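Local coordinates for protein putative NADPH:quinone reductase (Bacillus thuringiensis, PDB 3GMS) that is of unproven function but is probably an NADPH:quinone reductase of the zinc-binding dehydrogenase family, passing hydride from NADPH to a quinone, at residues A[171-179]-A[190-201]. Numbering follows the deposited sequence.
Sequences RLIAVTRNN and AAYVIDTSTAPL
Asp195 holds its CG trans to the backbone N (chi1 172°), and this lays the carboxylate against the turn at Asn178, with OD1 3.2 Å from Asn178 CA. Asp195 OD1 also accepts from the backbone N of Ser197, which closes an Asx turn, and from Ser197 OG at 2.6 Å. Both donors approach from one face of the carboxylate, which should restrain its rotation. With chi1 at 60°, Thr176 OG1 donates a hydrogen bond to Asn178 O at 2.8 Å. Val193 CG1 lies against both OG1 and CG2 of Thr176. Ala174 packs beside Val193 on this face, which helix 182-188 covers through Leu185. On the other face Ile173 CG2 lies 3.6 Å from Ile194 CD1. There Leu201, the first residue of helix 201-208, sets CD1 against Val175 CG2, the side chains crossing nearly at a right angle. Helices 201-208 and 223-231 pack on this side.

The backbones run parallel. At the start Leu172 O accepts from Ala191 N and only weakly from Tyr192 N. Ala174 N bonds to Tyr192 O, and Ile194 N returns to Ala174 O. Thr176 N then bonds to Ile194 O, almost straight at 175°. Thr196 N carries the ladder past the strand end to Thr176 O. Strand 192-195 forms one edge of the sheet within the chain. Strand 171-176, helix 182-188 and strand 192-195 form a beta-alpha-beta unit of the 3-2-1-4-5-6 parallel sheet, the hallmark of a Rossmann fold.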
ATOM      1  N   ARG A 171     -20.820   3.145   2.931  1.00 27.48           N
ATOM      2  CA  ARG A 171     -21.121   1.869   3.524  1.00 27.02           C
ATOM      3  C   ARG A 171     -20.153   0.848   2.943  1.00 27.05           C
ATOM      4  O   ARG A 171     -20.139   0.627   1.726  1.00 26.73           O
ATOM      5  CB  ARG A 171     -22.599   1.512   3.228  1.00 27.87           C
ATOM      6  CG  ARG A 171     -23.068   0.234   3.878  1.00 30.88           C
ATOM      7  CD  ARG A 171     -24.577  -0.042   3.635  1.00 33.22           C
ATOM      8  NE  ARG A 171     -24.970  -1.293   4.289  1.00 37.13           N
ATOM      9  CZ  ARG A 171     -25.834  -2.171   3.782  1.00 39.55           C
ATOM     10  NH1 ARG A 171     -26.392  -1.929   2.596  1.00 38.28           N
ATOM     11  NH2 ARG A 171     -26.125  -3.298   4.448  1.00 39.23           N
ATOM     12  N   LEU A 172     -19.316   0.246   3.798  1.00 25.91           N
ATOM     13  CA  LEU A 172     -18.415  -0.796   3.338  1.00 25.58           C
ATOM     14  C   LEU A 172     -18.932  -2.190   3.582  1.00 25.48           C
ATOM     15  O   LEU A 172     -19.245  -2.574   4.712  1.00 25.64           O
ATOM     16  CB  LEU A 172     -17.012  -0.667   3.981  1.00 25.53           C
ATOM     17  CG  LEU A 172     -16.085  -1.860   3.706  1.00 25.17           C
ATOM     18  CD1 LEU A 172     -15.526  -1.814   2.271  1.00 23.27           C
ATOM     19  CD2 LEU A 172     -14.929  -1.903   4.701  1.00 27.81           C
ATOM     20  N   ILE A 173     -19.003  -2.954   2.512  1.00 25.30           N
ATOM     21  CA  ILE A 173     -19.157  -4.373   2.631  1.00 25.72           C
ATOM     22  C   ILE A 173     -17.811  -5.064   2.406  1.00 26.01           C
ATOM     23  O   ILE A 173     -17.298  -5.184   1.274  1.00 25.88           O
ATOM     24  CB  ILE A 173     -20.301  -4.922   1.688  1.00 25.46           C
ATOM     25  CG1 ILE A 173     -21.647  -4.247   2.007  1.00 25.64           C
ATOM     26  CG2 ILE A 173     -20.337  -6.487   1.770  1.00 25.83           C
ATOM     27  CD1 ILE A 173     -22.732  -4.402   0.908  1.00 26.40           C
ATOM     28  N   ALA A 174     -17.214  -5.518   3.516  1.00 26.88           N
ATOM     29  CA  ALA A 174     -15.959  -6.270   3.479  1.00 27.29           C
ATOM     30  C   ALA A 174     -16.185  -7.689   3.018  1.00 28.21           C
ATOM     31  O   ALA A 174     -17.093  -8.375   3.527  1.00 29.16           O
ATOM     32  CB  ALA A 174     -15.300  -6.296   4.883  1.00 26.72           C
ATOM     33  N   VAL A 175     -15.374  -8.123   2.069  1.00 27.10           N
ATOM     34  CA  VAL A 175     -15.362  -9.511   1.592  1.00 27.98           C
ATOM     35  C   VAL A 175     -14.033 -10.151   1.956  1.00 28.75           C
ATOM     36  O   VAL A 175     -12.968  -9.676   1.538  1.00 28.47           O
ATOM     37  CB  VAL A 175     -15.607  -9.589   0.050  1.00 27.61           C
ATOM     38  CG1 VAL A 175     -15.636 -11.033  -0.443  1.00 29.50           C
ATOM     39  CG2 VAL A 175     -16.884  -8.871  -0.317  1.00 27.90           C
ATOM     40  N   THR A 176     -14.095 -11.239   2.725  1.00 30.02           N
ATOM     41  CA  THR A 176     -12.916 -11.902   3.262  1.00 31.91           C
ATOM     42  C   THR A 176     -12.941 -13.400   2.939  1.00 33.44           C
ATOM     43  O   THR A 176     -14.022 -13.983   2.679  1.00 33.75           O
ATOM     44  CB  THR A 176     -12.828 -11.755   4.810  1.00 32.48           C
ATOM     45  OG1 THR A 176     -13.996 -12.349   5.411  1.00 32.96           O
ATOM     46  CG2 THR A 176     -12.720 -10.294   5.248  1.00 32.06           C
ATOM     47  N   ARG A 177     -11.761 -14.019   2.968  1.00 34.79           N
ATOM     48  CA  ARG A 177     -11.602 -15.452   2.703  1.00 37.09           C
ATOM     49  C   ARG A 177     -11.948 -16.319   3.911  1.00 37.30           C
ATOM     50  O   ARG A 177     -12.094 -17.539   3.771  1.00 37.63           O
ATOM     51  CB  ARG A 177     -10.140 -15.764   2.342  1.00 37.95           C
ATOM     52  CG  ARG A 177      -9.843 -15.905   0.863  1.00 42.81           C
ATOM     53  CD  ARG A 177      -9.630 -14.539   0.190  1.00 47.57           C
ATOM     54  NE  ARG A 177      -8.593 -13.704   0.812  1.00 50.72           N
ATOM     55  CZ  ARG A 177      -7.286 -13.795   0.556  1.00 52.50           C
ATOM     56  NH1 ARG A 177      -6.833 -14.699  -0.302  1.00 54.30           N
ATOM     57  NH2 ARG A 177      -6.428 -12.982   1.169  1.00 52.86           N
ATOM     58  N   ASN A 178     -11.994 -15.697   5.085  1.00 36.96           N
ATOM     59  CA  ASN A 178     -12.207 -16.391   6.358  1.00 37.78           C
ATOM     60  C   ASN A 178     -12.641 -15.403   7.434  1.00 38.21           C
ATOM     61  O   ASN A 178     -12.913 -14.230   7.151  1.00 37.93           O
ATOM     62  CB  ASN A 178     -10.941 -17.157   6.785  1.00 38.25           C
ATOM     63  CG  ASN A 178      -9.739 -16.243   6.963  1.00 37.72           C
ATOM     64  OD1 ASN A 178      -9.844 -15.151   7.521  1.00 38.13           O
ATOM     65  ND2 ASN A 178      -8.600 -16.682   6.477  1.00 41.46           N
ATOM     66  N   ASN A 179     -12.715 -15.861   8.680  1.00 38.50           N
ATOM     67  CA  ASN A 179     -13.234 -14.999   9.735  1.00 38.89           C
ATOM     68  C   ASN A 179     -12.149 -14.361  10.602  1.00 38.15           C
ATOM     69  O   ASN A 179     -12.461 -13.725  11.602  1.00 38.18           O
ATOM     70  CB  ASN A 179     -14.264 -15.757  10.600  1.00 39.53           C
ATOM     71  CG  ASN A 179     -13.652 -16.953  11.319  1.00 41.41           C
ATOM     72  OD1 ASN A 179     -12.466 -17.275  11.121  1.00 41.72           O
ATOM     73  ND2 ASN A 179     -14.460 -17.628  12.155  1.00 44.61           N
ATOM     74  N   ALA A 190     -16.528  -1.437   9.291  1.00 27.29           N
ATOM     75  CA  ALA A 190     -17.162  -2.142   8.202  1.00 27.82           C
ATOM     76  C   ALA A 190     -18.646  -2.402   8.541  1.00 29.29           C
ATOM     77  O   ALA A 190     -18.969  -2.857   9.643  1.00 28.88           O
ATOM     78  CB  ALA A 190     -16.453  -3.447   7.928  1.00 27.22           C
ATOM     79  N   ALA A 191     -19.535  -2.102   7.595  1.00 29.57           N
ATOM     80  CA  ALA A 191     -20.981  -2.315   7.800  1.00 29.88           C
ATOM     81  C   ALA A 191     -21.377  -3.799   7.861  1.00 30.14           C
ATOM     82  O   ALA A 191     -22.369  -4.168   8.537  1.00 30.99           O
ATOM     83  CB  ALA A 191     -21.779  -1.576   6.714  1.00 30.61           C
ATOM     84  N   TYR A 192     -20.630  -4.643   7.162  1.00 28.28           N
ATOM     85  CA  TYR A 192     -20.883  -6.072   7.101  1.00 28.23           C
ATOM     86  C   TYR A 192     -19.614  -6.762   6.617  1.00 28.44           C
ATOM     87  O   TYR A 192     -18.823  -6.181   5.864  1.00 28.35           O
ATOM     88  CB  TYR A 192     -22.014  -6.350   6.100  1.00 28.93           C
ATOM     89  CG  TYR A 192     -22.650  -7.714   6.276  1.00 29.58           C
ATOM     90  CD1 TYR A 192     -23.717  -7.893   7.159  1.00 32.43           C
ATOM     91  CD2 TYR A 192     -22.162  -8.829   5.578  1.00 30.51           C
ATOM     92  CE1 TYR A 192     -24.303  -9.158   7.323  1.00 33.56           C
ATOM     93  CE2 TYR A 192     -22.735 -10.099   5.739  1.00 31.04           C
ATOM     94  CZ  TYR A 192     -23.806 -10.245   6.613  1.00 34.58           C
ATOM     95  OH  TYR A 192     -24.370 -11.500   6.767  1.00 36.93           O
ATOM     96  N   VAL A 193     -19.421  -8.008   7.013  1.00 28.14           N
ATOM     97  CA  VAL A 193     -18.299  -8.767   6.540  1.00 28.37           C
ATOM     98  C   VAL A 193     -18.834 -10.029   5.934  1.00 29.38           C
ATOM     99  O   VAL A 193     -19.499 -10.824   6.608  1.00 30.14           O
ATOM    100  CB  VAL A 193     -17.252  -9.075   7.661  1.00 27.97           C
ATOM    101  CG1 VAL A 193     -16.138  -9.992   7.147  1.00 28.55           C
ATOM    102  CG2 VAL A 193     -16.705  -7.789   8.248  1.00 27.42           C
ATOM    103  N   ILE A 194     -18.584 -10.197   4.647  1.00 29.12           N
ATOM    104  CA  ILE A 194     -18.900 -11.452   3.965  1.00 30.73           C
ATOM    105  C   ILE A 194     -17.718 -12.403   3.952  1.00 31.87           C
ATOM    106  O   ILE A 194     -16.703 -12.194   3.249  1.00 31.31           O
ATOM    107  CB  ILE A 194     -19.417 -11.229   2.506  1.00 30.65           C
ATOM    108  CG1 ILE A 194     -20.520 -10.156   2.463  1.00 28.45           C
ATOM    109  CG2 ILE A 194     -19.815 -12.574   1.878  1.00 29.67           C
ATOM    110  CD1 ILE A 194     -21.107  -9.886   1.028  1.00 25.83           C
ATOM    111  N   ASP A 195     -17.868 -13.483   4.715  1.00 32.55           N
ATOM    112  CA  ASP A 195     -16.839 -14.490   4.799  1.00 34.83           C
ATOM    113  C   ASP A 195     -17.199 -15.539   3.786  1.00 35.46           C
ATOM    114  O   ASP A 195     -18.171 -16.278   3.983  1.00 36.00           O
ATOM    115  CB  ASP A 195     -16.791 -15.057   6.234  1.00 35.72           C
ATOM    116  CG  ASP A 195     -15.869 -16.263   6.383  1.00 36.44           C
ATOM    117  OD1 ASP A 195     -15.275 -16.759   5.406  1.00 35.09           O
ATOM    118  OD2 ASP A 195     -15.739 -16.728   7.533  1.00 41.39           O
ATOM    119  N   THR A 196     -16.444 -15.582   2.689  1.00 36.13           N
ATOM    120  CA  THR A 196     -16.759 -16.441   1.554  1.00 36.71           C
ATOM    121  C   THR A 196     -16.448 -17.926   1.765  1.00 37.84           C
ATOM    122  O   THR A 196     -16.780 -18.743   0.920  1.00 37.82           O
ATOM    123  CB  THR A 196     -16.135 -15.943   0.210  1.00 36.97           C
ATOM    124  OG1 THR A 196     -14.721 -15.850   0.334  1.00 36.06           O
ATOM    125  CG2 THR A 196     -16.702 -14.588  -0.204  1.00 36.21           C
ATOM    126  N   SER A 197     -15.815 -18.287   2.880  1.00 38.74           N
ATOM    127  CA  SER A 197     -15.719 -19.709   3.222  1.00 40.19           C
ATOM    128  C   SER A 197     -17.051 -20.168   3.825  1.00 40.63           C
ATOM    129  O   SER A 197     -17.299 -21.364   3.930  1.00 41.50           O
ATOM    130  CB  SER A 197     -14.553 -20.006   4.159  1.00 39.86           C
ATOM    131  OG  SER A 197     -14.713 -19.343   5.397  1.00 41.33           O
ATOM    132  N   THR A 198     -17.913 -19.216   4.175  1.00 40.95           N
ATOM    133  CA  THR A 198     -19.185 -19.499   4.872  1.00 42.12           C
ATOM    134  C   THR A 198     -20.437 -18.993   4.142  1.00 41.45           C
ATOM    135  O   THR A 198     -21.519 -19.573   4.283  1.00 41.73           O
ATOM    136  CB  THR A 198     -19.172 -18.893   6.309  1.00 41.93           C
ATOM    137  OG1 THR A 198     -18.070 -19.441   7.035  1.00 46.97           O
ATOM    138  CG2 THR A 198     -20.471 -19.189   7.082  1.00 44.01           C
ATOM    139  N   ALA A 199     -20.310 -17.886   3.407  1.00 40.27           N
ATOM    140  CA  ALA A 199     -21.458 -17.227   2.774  1.00 38.66           C
ATOM    141  C   ALA A 199     -21.210 -16.969   1.274  1.00 37.86           C
ATOM    142  O   ALA A 199     -20.069 -16.705   0.888  1.00 37.69           O
ATOM    143  CB  ALA A 199     -21.769 -15.926   3.490  1.00 38.88           C
ATOM    144  N   PRO A 200     -22.265 -17.058   0.429  1.00 36.75           N
ATOM    145  CA  PRO A 200     -22.072 -16.810  -1.016  1.00 35.69           C
ATOM    146  C   PRO A 200     -21.929 -15.318  -1.317  1.00 34.84           C
ATOM    147  O   PRO A 200     -22.713 -14.514  -0.831  1.00 35.25           O
ATOM    148  CB  PRO A 200     -23.352 -17.372  -1.664  1.00 35.71           C
ATOM    149  CG  PRO A 200     -24.371 -17.445  -0.574  1.00 36.06           C
ATOM    150  CD  PRO A 200     -23.633 -17.529   0.750  1.00 36.93           C
ATOM    151  N   LEU A 201     -20.930 -14.934  -2.113  1.00 33.13           N
ATOM    152  CA  LEU A 201     -20.702 -13.497  -2.324  1.00 31.66           C
ATOM    153  C   LEU A 201     -21.874 -12.791  -3.010  1.00 30.01           C
ATOM    154  O   LEU A 201     -22.464 -11.877  -2.428  1.00 28.49           O
ATOM    155  CB  LEU A 201     -19.366 -13.222  -3.062  1.00 30.38           C
ATOM    156  CG  LEU A 201     -19.104 -11.775  -3.517  1.00 31.45           C
ATOM    157  CD1 LEU A 201     -19.190 -10.767  -2.364  1.00 30.25           C
ATOM    158  CD2 LEU A 201     -17.720 -11.709  -4.200  1.00 31.65           C
TER